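Local coordinates for protein hydrolase (PDB 5HOE) that acts as a carbohydrate acetylesterase, a GDSL-like member of the SGNH hydrolase clan that probably cleaves acetyl esters from sugars, at residues Q46-A51 and I102-T107; A54-G59 and K225-F230. All blocks are in the same frame, centred on the assembly; numbering follows the deposited sequence.

Interaction 1: residues Q46-A51 and I102-T107; sequences QRWTGA and IIMLGT
Trp-48 and Met-104 carry the closest CA atoms of 46-51 and 102-107, and their 11.1 Å separation means that the first turn of a helix and a strand meet through side chains alone. Trp-48 spans the distance, with 76 Å² of the residue buried against 102-107. Its CG is wedged between the backbone N and the carbonyl carbon (chi1 77°), and the ring swings toward the strand. The methyl end of Met-104 approaches the pyrrole part obliquely, with CE 3.4 Å from Trp-48 NE1. Met-104 runs extended through its first two torsions and bends only at chi3 (55°), which turns CE to the ring. At the benzene end, Ile-102 CG2 lies 3.9 Å from Trp-48 CH2. Within its own helix, Trp-48 has Thr-49 CG2 over one ring face, 3.7 Å above the plane. In this buried residue NE1 is satisfied by a hydrogen bond to Thr-27 OG1, which ties the indole to the region just after the Gly-Asp-Ser-Leu motif. Arg-47 sits at the N-cap position of helix 48-56, its guanidinium in a salt bridge with Glu-64. Ile-103 points away, to helix 118-133, whereas Trp-48 and Ile-102 both touch Ile-222 of helix 212-229; strand 100-104 itself runs between strands 17-23 and 147-152 in the parallel sheet.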
loop_
_atom_site.group_PDB
_atom_site.type_symbol
_atom_site.label_atom_id
_atom_site.label_comp_id
_atom_site.label_asym_id
_atom_site.label_seq_id
_atom_site.Cartn_x
_atom_site.Cartn_y
_atom_site.Cartn_z
ATOM N N GLN A 46 42.420 -1.976 8.965
ATOM C CA GLN A 46 42.003 -2.253 10.331
ATOM C C GLN A 46 40.569 -2.759 10.393
ATOM O O GLN A 46 40.005 -2.881 11.489
ATOM C CB GLN A 46 42.174 -1.005 11.191
ATOM C CG GLN A 46 43.634 -0.691 11.498
ATOM C CD GLN A 46 43.775 0.407 12.513
ATOM O OE1 GLN A 46 42.903 1.261 12.636
ATOM N NE2 GLN A 46 44.872 0.385 13.264
ATOM N N ARG A 47 39.962 -3.012 9.237
ATOM C CA ARG A 47 38.658 -3.645 9.136
ATOM C C ARG A 47 38.855 -5.145 8.957
ATOM O O ARG A 47 39.893 -5.594 8.462
ATOM C CB ARG A 47 37.883 -3.084 7.942
ATOM C CG ARG A 47 37.840 -1.560 7.897
ATOM C CD ARG A 47 36.615 -0.989 7.220
ATOM N NE ARG A 47 36.711 -0.839 5.770
ATOM C CZ ARG A 47 37.036 0.282 5.127
ATOM N NH1 ARG A 47 37.375 1.397 5.778
ATOM N NH2 ARG A 47 37.062 0.277 3.803
ATOM N N TRP A 48 37.853 -5.929 9.356
ATOM C CA TRP A 48 38.000 -7.367 9.164
ATOM C C TRP A 48 38.087 -7.704 7.683
ATOM O O TRP A 48 38.865 -8.583 7.289
ATOM C CB TRP A 48 36.917 -8.159 9.895
ATOM C CG TRP A 48 35.517 -8.204 9.282
ATOM C CD1 TRP A 48 34.412 -7.524 9.734
ATOM C CD2 TRP A 48 35.058 -9.023 8.200
ATOM N NE1 TRP A 48 33.304 -7.864 8.996
ATOM C CE2 TRP A 48 33.675 -8.773 8.041
ATOM C CE3 TRP A 48 35.680 -9.920 7.329
ATOM C CZ2 TRP A 48 32.905 -9.392 7.047
ATOM C CZ3 TRP A 48 34.912 -10.554 6.355
ATOM C CH2 TRP A 48 33.542 -10.274 6.213
ATOM N N THR A 49 37.370 -6.954 6.849
ATOM C CA THR A 49 37.393 -7.187 5.412
ATOM C C THR A 49 38.797 -6.987 4.841
ATOM O O THR A 49 39.287 -7.812 4.053
ATOM C CB THR A 49 36.409 -6.218 4.770
ATOM O OG1 THR A 49 36.684 -4.907 5.281
ATOM C CG2 THR A 49 34.942 -6.614 5.087
ATOM N N GLY A 50 39.471 -5.898 5.233
ATOM C CA GLY A 50 40.805 -5.628 4.706
ATOM C C GLY A 50 41.848 -6.591 5.237
ATOM O O GLY A 50 42.791 -6.964 4.522
ATOM N N ALA A 51 41.706 -6.991 6.497
ATOM C CA ALA A 51 42.568 -8.013 7.078
ATOM C C ALA A 51 42.354 -9.374 6.422
ATOM O O ALA A 51 43.318 -10.121 6.206
ATOM C CB ALA A 51 42.315 -8.094 8.586
ATOM N N ILE A 102 29.745 -13.538 2.138
ATOM C CA ILE A 102 29.888 -13.656 3.587
ATOM C C ILE A 102 28.868 -12.721 4.220
ATOM O O ILE A 102 28.842 -11.526 3.901
ATOM C CB ILE A 102 31.312 -13.282 4.044
ATOM C CG1 ILE A 102 32.347 -14.117 3.282
ATOM C CG2 ILE A 102 31.459 -13.496 5.555
ATOM C CD1 ILE A 102 33.787 -13.744 3.548
ATOM N N ILE A 103 28.026 -13.253 5.108
ATOM C CA ILE A 103 26.952 -12.494 5.738
ATOM C C ILE A 103 27.171 -12.511 7.238
ATOM O O ILE A 103 27.079 -13.573 7.865
ATOM C CB ILE A 103 25.566 -13.075 5.423
ATOM C CG1 ILE A 103 25.399 -13.320 3.918
ATOM C CG2 ILE A 103 24.507 -12.111 5.926
ATOM C CD1 ILE A 103 24.068 -13.961 3.532
ATOM N N MET A 104 27.430 -11.339 7.825
ATOM C CA MET A 104 27.535 -11.209 9.276
ATOM C C MET A 104 26.507 -10.160 9.709
ATOM O O MET A 104 26.766 -8.955 9.631
ATOM C CB MET A 104 28.947 -10.852 9.752
ATOM C CG MET A 104 29.039 -10.905 11.297
ATOM S SD MET A 104 30.692 -10.844 12.050
ATOM C CE MET A 104 31.199 -9.341 11.277
ATOM N N LEU A 105 25.335 -10.624 10.141
ATOM C CA LEU A 105 24.242 -9.752 10.567
ATOM C C LEU A 105 23.493 -10.454 11.684
ATOM O O LEU A 105 23.606 -11.672 11.860
ATOM C CB LEU A 105 23.269 -9.502 9.405
ATOM C CG LEU A 105 23.726 -8.568 8.301
ATOM C CD1 LEU A 105 22.788 -8.572 7.083
ATOM C CD2 LEU A 105 23.909 -7.180 8.868
ATOM N N GLY A 106 22.661 -9.683 12.388
ATOM C CA GLY A 106 21.781 -10.210 13.405
ATOM C C GLY A 106 21.833 -9.420 14.698
ATOM O O GLY A 106 20.851 -9.368 15.457
ATOM N N THR A 107 22.979 -8.792 14.962
ATOM C CA THR A 107 23.107 -8.015 16.188
ATOM C C THR A 107 22.022 -6.946 16.283
ATOM O O THR A 107 21.416 -6.754 17.345
ATOM C CB THR A 107 24.484 -7.375 16.271
ATOM O OG1 THR A 107 25.492 -8.389 16.217
ATOM C CG2 THR A 107 24.620 -6.569 17.567
#

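Interaction 2: residues A54-G59 and K225-F230; sequences ARLGDG and KVAALF
Leu-56 and Val-226 form the close half of this contact between two helix ends, where CA atoms come nearest at Leu-56 and Ala-227, 7.0 Å apart. The side chains of Leu-56 and Val-226 cross at about a right angle, so that the leucine fork straddles one valine methyl: Val-226 CG1 is 4.0 Å from Leu-56 CD2 and 4.1 Å from Leu-56 CD1. The same CD2 also reaches the branch point, Val-226 CB, at 4.0 Å. With CG1 anti to the backbone N (chi1 175°), Val-226 offers this methyl to Leu-56, while the other methyl, CG2, packs on Ile-102; the residue is buried against Leu-100 and Ile-102 of strand 100-104 and Tyr-60 of strand 60-66. This is the layering of the SGNH alpha/beta/alpha fold: helices 48-56 and 212-229 lie side by side on one face of the parallel sheet, and Leu-56 joins them by touching Ala-223 as well, one turn before Ala-227. On the solvent side the fit slackens. Ala-227 is exposed and buries only 16 Å² here, its CB standing 4.4 Å from Leu-56 CD2, and no hydrogen bond crosses between the segments. Arg-55 leans over the neighbouring helix at His-220 and Ala-223, with merely a long, weak ion pair to Asp-224. Gly-57 leaves the helix with positive phi (96°), turning the chain toward strand 60-66, while Gly-59 pairs through its backbone with Arg-17. In the other segment the bond from Phe-230 N to Val-226 O, at 3.3 Å, is weak as the helix runs out at the C-terminus.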
loop_
_atom_site.group_PDB
_atom_site.type_symbol
_atom_site.label_atom_id
_atom_site.label_comp_id
_atom_site.label_asym_id
_atom_site.label_seq_id
_atom_site.Cartn_x
_atom_site.Cartn_y
_atom_site.Cartn_z
ATOM N N ALA A 54 44.039 -9.195 2.991
ATOM C CA ALA A 54 45.489 -9.300 3.070
ATOM C C ALA A 54 45.928 -10.757 3.204
ATOM O O ALA A 54 46.878 -11.195 2.541
ATOM C CB ALA A 54 45.996 -8.479 4.254
ATOM N N ARG A 55 45.250 -11.525 4.057
ATOM C CA ARG A 55 45.610 -12.933 4.229
ATOM C C ARG A 55 45.295 -13.745 2.974
ATOM O O ARG A 55 46.058 -14.643 2.597
ATOM C CB ARG A 55 44.866 -13.498 5.447
ATOM C CG ARG A 55 45.168 -14.949 5.788
ATOM C CD ARG A 55 46.444 -15.093 6.629
ATOM N NE ARG A 55 46.210 -15.936 7.805
ATOM C CZ ARG A 55 46.719 -15.717 9.012
ATOM N NH1 ARG A 55 47.497 -14.670 9.240
ATOM N NH2 ARG A 55 46.438 -16.548 10.003
ATOM N N LEU A 56 44.186 -13.429 2.299
ATOM C CA LEU A 56 43.783 -14.194 1.119
ATOM C C LEU A 56 44.726 -13.981 -0.065
ATOM O O LEU A 56 44.999 -14.925 -0.814
ATOM C CB LEU A 56 42.343 -13.843 0.739
ATOM C CG LEU A 56 41.265 -14.410 1.660
ATOM C CD1 LEU A 56 39.904 -13.847 1.285
ATOM C CD2 LEU A 56 41.237 -15.938 1.581
ATOM N N GLY A 57 45.219 -12.758 -0.266
ATOM C CA GLY A 57 46.140 -12.471 -1.355
ATOM C C GLY A 57 45.435 -11.910 -2.581
ATOM O O GLY A 57 44.211 -11.773 -2.637
ATOM N N ASP A 58 46.234 -11.574 -3.593
ATOM C CA ASP A 58 45.678 -10.891 -4.760
ATOM C C ASP A 58 44.977 -11.829 -5.742
ATOM O O ASP A 58 44.554 -11.376 -6.813
ATOM C CB ASP A 58 46.740 -10.039 -5.457
ATOM C CG ASP A 58 47.914 -10.848 -5.929
ATOM O OD1 ASP A 58 47.702 -11.993 -6.382
ATOM O OD2 ASP A 58 49.051 -10.340 -5.845
ATOM N N GLY A 59 44.818 -13.102 -5.404
ATOM C CA GLY A 59 43.868 -13.932 -6.116
ATOM C C GLY A 59 42.421 -13.706 -5.735
ATOM O O GLY A 59 41.532 -14.388 -6.255
ATOM N N LYS A 225 38.855 -19.789 6.701
ATOM C CA LYS A 225 37.626 -20.445 6.287
ATOM C C LYS A 225 37.418 -20.326 4.782
ATOM O O LYS A 225 37.050 -21.305 4.120
ATOM C CB LYS A 225 36.464 -19.803 7.038
ATOM C CG LYS A 225 35.184 -20.542 6.914
ATOM C CD LYS A 225 35.111 -21.690 7.880
ATOM C CE LYS A 225 33.878 -22.492 7.571
ATOM N NZ LYS A 225 33.776 -23.659 8.448
ATOM N N VAL A 226 37.656 -19.131 4.224
ATOM C CA VAL A 226 37.453 -18.904 2.794
ATOM C C VAL A 226 38.440 -19.723 1.976
ATOM O O VAL A 226 38.067 -20.360 0.985
ATOM C CB VAL A 226 37.577 -17.406 2.468
ATOM C CG1 VAL A 226 37.499 -17.162 0.959
ATOM C CG2 VAL A 226 36.468 -16.610 3.168
ATOM N N ALA A 227 39.718 -19.698 2.360
ATOM C CA ALA A 227 40.728 -20.451 1.619
ATOM C C ALA A 227 40.466 -21.951 1.658
ATOM O O ALA A 227 40.783 -22.653 0.692
ATOM C CB ALA A 227 42.121 -20.162 2.179
ATOM N N ALA A 228 39.901 -22.456 2.761
ATOM C CA ALA A 228 39.636 -23.885 2.876
ATOM C C ALA A 228 38.509 -24.302 1.951
ATOM O O ALA A 228 38.456 -25.455 1.516
ATOM C CB ALA A 228 39.288 -24.228 4.326
ATOM N N LEU A 229 37.614 -23.370 1.631
ATOM C CA LEU A 229 36.514 -23.646 0.721
ATOM C C LEU A 229 36.992 -23.749 -0.721
ATOM O O LEU A 229 36.445 -24.529 -1.507
ATOM C CB LEU A 229 35.497 -22.518 0.861
ATOM C CG LEU A 229 34.163 -22.653 0.144
ATOM C CD1 LEU A 229 33.363 -23.823 0.714
ATOM C CD2 LEU A 229 33.432 -21.350 0.309
ATOM N N PHE A 230 38.001 -22.975 -1.091
ATOM C CA PHE A 230 38.524 -23.023 -2.443
ATOM C C PHE A 230 39.913 -23.666 -2.435
ATOM O O PHE A 230 40.839 -23.176 -3.075
ATOM C CB PHE A 230 38.546 -21.615 -3.035
ATOM C CG PHE A 230 37.205 -20.931 -3.004
ATOM C CD1 PHE A 230 36.209 -21.308 -3.889
ATOM C CD2 PHE A 230 36.933 -19.929 -2.083
ATOM C CE1 PHE A 230 34.967 -20.690 -3.874
ATOM C CE2 PHE A 230 35.690 -19.308 -2.060
ATOM C CZ PHE A 230 34.705 -19.693 -2.954
#

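Overall arrangement
Helix 48-56 serves both contacts: its first turn enters interaction 1 and its last enters interaction 2, the two centres lying 15 Å apart. They meet where Ile-102 CD1 packs 3.9 Å from Val-226 CG2, so Ile-102, which touches Trp-48 through CG2, also packs on helix 212-229. Along the chain their segments alternate. Interaction 1 is central, its centre about 5 Å from the centre of the chain; that of interaction 2 lies about 18 Å from it. Interaction 1 lies nearer the probable active site: Trp-48 bonds to Thr-27, two residues after Ser-25, which with His-209 and Asp-206 has the geometry of a catalytic triad, and Gly-106 and Thr-107 open the Gly-Xaa-Asn motif of SGNH hydrolases.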